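Local coordinates for oxalate--CoA ligase (Arabidopsis thaliana, PDB 5IE2), which belongs to the ANL superfamily of AMP-binding enzymes, with a large AMP-binding domain and a smaller C-terminal domain, and holds adenosine-5'-triphosphate in this crystal, at residues A[75-80]-A[163-168]; A[263-268]-A[436-441]. All coordinates share one frame; numbering follows the deposited sequence.

Contact 1 (A[75-80]-A[163-168]); sequences AVIRAR and DGALFL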
ATOM      1  N   ALA A  75      -5.326  19.059   2.917  1.00 14.87           N
ATOM      2  CA  ALA A  75      -6.240  20.243   2.909  1.00 15.32           C
ATOM      3  C   ALA A  75      -7.672  19.802   2.632  1.00 16.10           C
ATOM      4  O   ALA A  75      -8.615  20.316   3.229  1.00 16.95           O
ATOM      5  CB  ALA A  75      -5.803  21.300   1.873  1.00 14.20           C
ATOM      6  N   VAL A  76      -7.837  18.864   1.707  1.00 15.30           N
ATOM      7  CA  VAL A  76      -9.178  18.325   1.404  1.00 15.36           C
ATOM      8  C   VAL A  76      -9.741  17.738   2.698  1.00 16.09           C
ATOM      9  O   VAL A  76     -10.921  18.029   3.086  1.00 16.92           O
ATOM     10  CB  VAL A  76      -9.148  17.272   0.266  1.00 15.65           C
ATOM     11  CG1 VAL A  76     -10.475  16.445   0.240  1.00 14.02           C
ATOM     12  CG2 VAL A  76      -8.904  18.002  -1.102  1.00 12.33           C
ATOM     13  N   ILE A  77      -8.950  16.877   3.340  1.00 16.21           N
ATOM     14  CA  ILE A  77      -9.546  16.256   4.547  1.00 16.31           C
ATOM     15  C   ILE A  77      -9.810  17.234   5.678  1.00 16.23           C
ATOM     16  O   ILE A  77     -10.827  17.166   6.409  1.00 16.86           O
ATOM     17  CB  ILE A  77      -8.609  15.149   4.972  1.00 20.17           C
ATOM     18  CG1 ILE A  77      -8.708  14.060   3.909  1.00 18.78           C
ATOM     19  CG2 ILE A  77      -8.883  14.655   6.296  1.00 26.25           C
ATOM     20  CD1 ILE A  77      -7.676  13.023   4.098  1.00 23.27           C
ATOM     21  N   ARG A  78      -8.914  18.200   5.811  1.00 14.61           N
ATOM     22  CA  ARG A  78      -9.092  19.277   6.806  1.00 14.59           C
ATOM     23  C   ARG A  78     -10.371  20.062   6.588  1.00 16.94           C
ATOM     24  O   ARG A  78     -11.045  20.458   7.563  1.00 17.76           O
ATOM     25  CB  ARG A  78      -7.855  20.230   6.734  1.00 19.85           C
ATOM     26  CG  ARG A  78      -7.975  21.454   7.688  1.00 15.57           C
ATOM     27  CD  ARG A  78      -8.012  21.017   9.194  1.00 18.77           C
ATOM     28  NE  ARG A  78      -7.994  22.256   9.984  1.00 22.60           N
ATOM     29  CZ  ARG A  78      -8.957  22.668  10.807  1.00 24.21           C
ATOM     30  NH1 ARG A  78     -10.023  21.918  11.047  1.00 25.54           N
ATOM     31  NH2 ARG A  78      -8.832  23.849  11.404  1.00 22.92           N
ATOM     32  N   ALA A  79     -10.751  20.261   5.314  1.00 16.00           N
ATOM     33  CA  ALA A  79     -11.973  20.997   4.980  1.00 19.04           C
ATOM     34  C   ALA A  79     -13.246  20.129   5.148  1.00 19.17           C
ATOM     35  O   ALA A  79     -14.332  20.522   4.715  1.00 22.83           O
ATOM     36  CB  ALA A  79     -11.877  21.540   3.549  1.00 20.58           C
ATOM     37  N   ARG A  80     -13.084  18.965   5.774  1.00 17.52           N
ATOM     38  CA  ARG A  80     -14.150  17.973   6.038  1.00 13.31           C
ATOM     39  C   ARG A  80     -14.666  17.318   4.773  1.00 16.70           C
ATOM     40  O   ARG A  80     -15.773  16.788   4.749  1.00 18.32           O
ATOM     41  CB  ARG A  80     -15.373  18.609   6.814  1.00 14.56           C
ATOM     42  CG  ARG A  80     -14.969  19.228   8.179  1.00 17.07           C
ATOM     43  CD  ARG A  80     -16.249  19.620   8.985  1.00 23.67           C
ATOM     44  NE  ARG A  80     -17.069  18.434   9.285  1.00 23.18           N
ATOM     45  CZ  ARG A  80     -18.368  18.459   9.569  1.00 24.21           C
ATOM     46  NH1 ARG A  80     -19.021  19.621   9.566  1.00 22.74           N
ATOM     47  NH2 ARG A  80     -19.028  17.320   9.816  1.00 21.83           N
ATOM     48  N   ASP A 163     -16.444  11.703   9.941  1.00 16.88           N
ATOM     49  CA  ASP A 163     -16.378  12.361   8.608  1.00 14.96           C
ATOM     50  C   ASP A 163     -15.675  11.454   7.597  1.00 16.26           C
ATOM     51  O   ASP A 163     -14.645  10.878   7.917  1.00 16.84           O
ATOM     52  CB  ASP A 163     -15.571  13.676   8.637  1.00 15.02           C
ATOM     53  CG  ASP A 163     -16.311  14.814   9.263  1.00 19.10           C
ATOM     54  OD1 ASP A 163     -17.548  14.715   9.374  1.00 20.83           O
ATOM     55  OD2 ASP A 163     -15.639  15.807   9.617  1.00 20.47           O
ATOM     56  N   GLY A 164     -16.177  11.401   6.364  1.00 16.82           N
ATOM     57  CA  GLY A 164     -15.411  10.682   5.341  1.00 18.91           C
ATOM     58  C   GLY A 164     -14.110  11.431   5.103  1.00 18.96           C
ATOM     59  O   GLY A 164     -14.062  12.643   5.213  1.00 18.26           O
ATOM     60  N   ALA A 165     -13.039  10.705   4.772  1.00 16.64           N
ATOM     61  CA  ALA A 165     -11.776  11.358   4.533  1.00 15.90           C
ATOM     62  C   ALA A 165     -11.080  10.817   3.289  1.00 15.63           C
ATOM     63  O   ALA A 165     -10.332  11.550   2.638  1.00 16.84           O
ATOM     64  CB  ALA A 165     -10.834  11.165   5.792  1.00 12.98           C
ATOM     65  N   LEU A 166     -11.287   9.531   2.978  1.00 16.48           N
ATOM     66  CA  LEU A 166     -10.482   8.899   1.901  1.00 14.80           C
ATOM     67  C   LEU A 166     -11.404   7.932   1.190  1.00 18.10           C
ATOM     68  O   LEU A 166     -12.198   7.253   1.845  1.00 19.09           O
ATOM     69  CB  LEU A 166      -9.261   8.201   2.490  1.00 14.43           C
ATOM     70  CG  LEU A 166      -8.457   7.313   1.546  1.00 15.99           C
ATOM     71  CD1 LEU A 166      -7.962   8.195   0.404  1.00 16.48           C
ATOM     72  CD2 LEU A 166      -7.286   6.663   2.286  1.00 18.57           C
ATOM     73  N   PHE A 167     -11.389   7.944  -0.132  1.00 15.10           N
ATOM     74  CA  PHE A 167     -12.204   7.011  -0.889  1.00 18.27           C
ATOM     75  C   PHE A 167     -11.261   6.399  -1.914  1.00 20.20           C
ATOM     76  O   PHE A 167     -10.618   7.156  -2.633  1.00 17.94           O
ATOM     77  CB  PHE A 167     -13.370   7.705  -1.598  1.00 19.90           C
ATOM     78  CG  PHE A 167     -14.224   6.754  -2.409  1.00 23.01           C
ATOM     79  CD1 PHE A 167     -15.173   5.966  -1.790  1.00 25.94           C
ATOM     80  CD2 PHE A 167     -14.066   6.649  -3.785  1.00 23.63           C
ATOM     81  CE1 PHE A 167     -15.963   5.069  -2.538  1.00 25.03           C
ATOM     82  CE2 PHE A 167     -14.871   5.756  -4.557  1.00 23.92           C
ATOM     83  CZ  PHE A 167     -15.808   5.002  -3.941  1.00 24.77           C
ATOM     84  N   LEU A 168     -11.195   5.062  -1.938  1.00 21.67           N
ATOM     85  CA  LEU A 168     -10.280   4.262  -2.788  1.00 23.67           C
ATOM     86  C   LEU A 168     -11.054   3.100  -3.376  1.00 26.47           C
ATOM     87  O   LEU A 168     -12.133   2.756  -2.888  1.00 26.99           O
ATOM     88  CB  LEU A 168      -9.097   3.693  -1.975  1.00 25.23           C
ATOM     89  CG  LEU A 168      -8.169   4.746  -1.431  1.00 26.94           C
ATOM     90  CD1 LEU A 168      -7.182   4.140  -0.474  1.00 26.70           C
ATOM     91  CD2 LEU A 168      -7.474   5.389  -2.614  1.00 29.39           C
TER
HETATM   92  O   HOH W   1     -13.147  15.949   8.727  1.00 16.69           O
HETATM   93  O   HOH W   2     -12.592  14.705   6.403  1.00 16.74           O
HETATM   94  O   HOH W   3     -16.098  14.151   4.165  1.00 27.17           O
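Arg80 and Asp163 join the end of a helix to the start of a strand, and the helix end is a Schellman motif: Arg80, with positive phi, is its C-prime residue, Arg80 N bonding to Ile77 O and Ala81 N to Val76 O. Followed outward, the arginine chain runs beside Asp163 OD2 from the start. Arg80 CB lies 4.0 Å from Asp163 OD2, with CG and CD only slightly nearer. The bend at chi3 then turns the guanidinium so that Arg80 NE reaches Asp163 OD2 at 3.0 Å. At the tip, Arg80 NH2 takes Asp163 OD1, also at 3.0 Å. This is a side-on, two-nitrogen salt bridge with nearly straight bonds (169° and 170°). Both oxygens lie close to the guanidinium plane and are met on their syn sides, although the two planes are twisted 31° apart. His160 N gives OD2 a further hydrogen bond, which helps fix the carboxylate. One turn back, Ile77 lays CG1 against Ala165 O and CG2 against Ala165 CB, while Leu187 of helix 184-198 touches both residues. A water ties the two backbones together, donating to Arg80 O and Gly164 O at 2.7 Å each.

Contact 2 (A[263-268]-A[436-441]); sequences IHQIIL and VSQGVA
Gln265 sets CG anti to its carbonyl carbon and then runs extended, carrying its amide straight off the helix, whereas Gln438 places CG anti to its backbone N and folds at chi2 (62°), bringing its amide back to meet it. The result is a reciprocal pair of glutamine amides, each donating to the other. Gln438 NE2 gives a hydrogen to Gln265 OE1 at 2.9 Å, and Gln265 NE2 returns one to Gln438 OE1 at 3.2 Å. The amide planes stand 76° apart, so this is no flat, base-pair-like dimer. Each donor comes in above the plane of the carbonyl it meets, away from the lone pairs, and the first bond is noticeably bent, at 144°. Gln438 OE1 has a second donor, Gly439 N at 3.0 Å, which approaches in the carbonyl plane on a lone pair and so helps hold the folded side chain against its own strand. Water extends the link: one molecule accepts from Gln265 NE2 at 3.0 Å and donates to Ser437 O at 2.9 Å. The contact is small and lies at the surface, a polar bridge between the large AMP-binding domain and the C-terminal domain. Leu431 touches both glutamines. Ser437 and Gln438 form a classic beta bulge opposite Ile458 of strand 450-459, while on the other side of the bridge helix 261-273 packs through Ile267 and Leu268 against helices 242-251 and 294-304.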
ATOM      1  N   ILE A 263       9.311  -4.327  -5.537  1.00 17.74           N
ATOM      2  CA  ILE A 263      10.228  -3.196  -5.420  1.00 21.66           C
ATOM      3  C   ILE A 263      11.489  -3.585  -4.636  1.00 21.29           C
ATOM      4  O   ILE A 263      12.622  -3.222  -5.045  1.00 21.04           O
ATOM      5  CB  ILE A 263       9.512  -1.973  -4.768  1.00 17.31           C
ATOM      6  CG1 ILE A 263       8.445  -1.410  -5.704  1.00 22.25           C
ATOM      7  CG2 ILE A 263      10.526  -0.885  -4.365  1.00 16.78           C
ATOM      8  CD1 ILE A 263       9.012  -0.836  -7.039  1.00 34.06           C
ATOM      9  N   HIS A 264      11.337  -4.332  -3.537  1.00 17.98           N
ATOM     10  CA  HIS A 264      12.516  -4.846  -2.841  1.00 17.15           C
ATOM     11  C   HIS A 264      13.425  -5.650  -3.816  1.00 20.58           C
ATOM     12  O   HIS A 264      14.648  -5.556  -3.750  1.00 19.84           O
ATOM     13  CB  HIS A 264      12.133  -5.762  -1.667  1.00 18.61           C
ATOM     14  CG  HIS A 264      11.546  -5.025  -0.508  1.00 17.72           C
ATOM     15  ND1 HIS A 264      12.196  -3.972   0.101  1.00 17.31           N
ATOM     16  CD2 HIS A 264      10.364  -5.169   0.142  1.00 17.23           C
ATOM     17  CE1 HIS A 264      11.454  -3.528   1.107  1.00 17.47           C
ATOM     18  NE2 HIS A 264      10.340  -4.241   1.157  1.00 16.69           N
ATOM     19  N   GLN A 265      12.820  -6.439  -4.703  1.00 18.59           N
ATOM     20  CA  GLN A 265      13.634  -7.216  -5.682  1.00 21.34           C
ATOM     21  C   GLN A 265      14.398  -6.293  -6.629  1.00 22.34           C
ATOM     22  O   GLN A 265      15.576  -6.576  -6.958  1.00 22.80           O
ATOM     23  CB  GLN A 265      12.758  -8.174  -6.484  1.00 21.62           C
ATOM     24  CG  GLN A 265      12.309  -9.397  -5.640  1.00 26.66           C
ATOM     25  CD  GLN A 265      11.194 -10.173  -6.310  1.00 28.73           C
ATOM     26  OE1 GLN A 265      10.057  -9.675  -6.432  1.00 30.24           O
ATOM     27  NE2 GLN A 265      11.504 -11.414  -6.768  1.00 25.93           N
ATOM     28  N   ILE A 266      13.750  -5.230  -7.082  1.00 22.01           N
ATOM     29  CA  ILE A 266      14.488  -4.251  -7.922  1.00 22.41           C
ATOM     30  C   ILE A 266      15.669  -3.589  -7.180  1.00 22.61           C
ATOM     31  O   ILE A 266      16.771  -3.398  -7.758  1.00 20.26           O
ATOM     32  CB  ILE A 266      13.514  -3.165  -8.457  1.00 19.35           C
ATOM     33  CG1 ILE A 266      12.536  -3.847  -9.405  1.00 21.70           C
ATOM     34  CG2 ILE A 266      14.275  -1.995  -9.132  1.00 25.69           C
ATOM     35  CD1 ILE A 266      11.400  -3.002  -9.892  1.00 23.51           C
ATOM     36  N   ILE A 267      15.456  -3.249  -5.903  1.00 20.32           N
ATOM     37  CA  ILE A 267      16.502  -2.654  -5.053  1.00 18.93           C
ATOM     38  C   ILE A 267      17.641  -3.647  -4.856  1.00 20.59           C
ATOM     39  O   ILE A 267      18.828  -3.282  -4.875  1.00 20.98           O
ATOM     40  CB  ILE A 267      15.904  -2.247  -3.708  1.00 17.57           C
ATOM     41  CG1 ILE A 267      14.953  -1.046  -3.926  1.00 16.83           C
ATOM     42  CG2 ILE A 267      16.996  -1.945  -2.643  1.00 16.33           C
ATOM     43  CD1 ILE A 267      14.045  -0.739  -2.642  1.00 15.34           C
ATOM     44  N   LEU A 268      17.289  -4.925  -4.684  1.00 20.44           N
ATOM     45  CA  LEU A 268      18.333  -5.979  -4.568  1.00 20.09           C
ATOM     46  C   LEU A 268      19.121  -6.160  -5.861  1.00 23.54           C
ATOM     47  O   LEU A 268      20.355  -6.304  -5.825  1.00 25.30           O
ATOM     48  CB  LEU A 268      17.738  -7.314  -4.177  1.00 20.24           C
ATOM     49  CG  LEU A 268      17.395  -7.383  -2.678  1.00 21.79           C
ATOM     50  CD1 LEU A 268      16.589  -8.663  -2.431  1.00 22.04           C
ATOM     51  CD2 LEU A 268      18.654  -7.401  -1.845  1.00 21.74           C
ATOM     52  N   VAL A 436      16.611 -17.959 -11.200  1.00 35.67           N
ATOM     53  CA  VAL A 436      15.310 -17.306 -11.308  1.00 33.38           C
ATOM     54  C   VAL A 436      15.366 -15.905 -10.696  1.00 33.54           C
ATOM     55  O   VAL A 436      15.768 -15.719  -9.540  1.00 32.27           O
ATOM     56  CB  VAL A 436      14.182 -18.139 -10.615  1.00 30.59           C
ATOM     57  CG1 VAL A 436      12.922 -17.351 -10.561  1.00 29.53           C
ATOM     58  CG2 VAL A 436      13.953 -19.467 -11.353  1.00 30.32           C
ATOM     59  N   SER A 437      15.009 -14.909 -11.488  1.00 34.17           N
ATOM     60  CA  SER A 437      14.974 -13.542 -10.989  1.00 35.07           C
ATOM     61  C   SER A 437      13.562 -13.219 -10.535  1.00 31.99           C
ATOM     62  O   SER A 437      13.365 -12.471  -9.554  1.00 33.51           O
ATOM     63  CB  SER A 437      15.429 -12.553 -12.049  1.00 41.08           C
ATOM     64  OG  SER A 437      14.297 -12.001 -12.673  1.00 45.35           O
ATOM     65  N   GLN A 438      12.571 -13.737 -11.255  1.00 28.35           N
ATOM     66  CA  GLN A 438      11.201 -13.544 -10.806  1.00 29.12           C
ATOM     67  C   GLN A 438      10.348 -14.781 -11.077  1.00 30.40           C
ATOM     68  O   GLN A 438      10.626 -15.534 -11.997  1.00 28.84           O
ATOM     69  CB  GLN A 438      10.563 -12.308 -11.461  1.00 30.53           C
ATOM     70  CG  GLN A 438       9.149 -11.999 -10.941  1.00 31.35           C
ATOM     71  CD  GLN A 438       9.095 -11.663  -9.416  1.00 39.71           C
ATOM     72  OE1 GLN A 438       9.092 -12.566  -8.549  1.00 35.83           O
ATOM     73  NE2 GLN A 438       9.019 -10.347  -9.099  1.00 38.78           N
ATOM     74  N   GLY A 439       9.318 -15.028 -10.277  1.00 30.55           N
ATOM     75  CA  GLY A 439       8.489 -16.219 -10.535  1.00 31.27           C
ATOM     76  C   GLY A 439       7.077 -16.104  -9.984  1.00 33.74           C
ATOM     77  O   GLY A 439       6.885 -15.452  -8.946  1.00 34.15           O
ATOM     78  N   VAL A 440       6.094 -16.737 -10.633  1.00 31.55           N
ATOM     79  CA  VAL A 440       4.715 -16.640 -10.154  1.00 30.65           C
ATOM     80  C   VAL A 440       3.986 -17.938 -10.477  1.00 31.57           C
ATOM     81  O   VAL A 440       4.063 -18.445 -11.606  1.00 32.24           O
ATOM     82  CB  VAL A 440       3.922 -15.428 -10.775  1.00 31.14           C
ATOM     83  CG1 VAL A 440       3.919 -15.529 -12.296  1.00 33.44           C
ATOM     84  CG2 VAL A 440       2.475 -15.374 -10.249  1.00 29.88           C
ATOM     85  N   ALA A 441       3.321 -18.515  -9.481  1.00 28.87           N
ATOM     86  CA  ALA A 441       2.536 -19.732  -9.698  1.00 29.33           C
ATOM     87  C   ALA A 441       1.071 -19.386  -9.820  1.00 30.77           C
ATOM     88  O   ALA A 441       0.644 -18.380  -9.261  1.00 29.83           O
ATOM     89  CB  ALA A 441       2.740 -20.752  -8.543  1.00 31.09           C
TER
HETATM   90  O   HOH W   4      14.307 -12.387  -6.864  1.00 31.60           O

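In the fold
Followed from the N terminus, the chain passes several earlier helices and strands, runs through helix 67-78 and returns at strand 164-169, where contact 1 closes a loop of 82 residues that includes the strands 82-85, 104-110 and 127-132 of one mixed sheet. Only later does it enter helix 261-273, and contact 2 closes a far longer excursion of 167 residues when strand 436-446 arrives. The two loops therefore follow in series, neither nesting nor crossing. The centres of contact 1 and contact 2 lie about 36 Å apart, on opposite sides of the chain's centre. Contact 1 ties together elements within the AMP-binding domain, whereas contact 2 joins that domain to the C-terminal one.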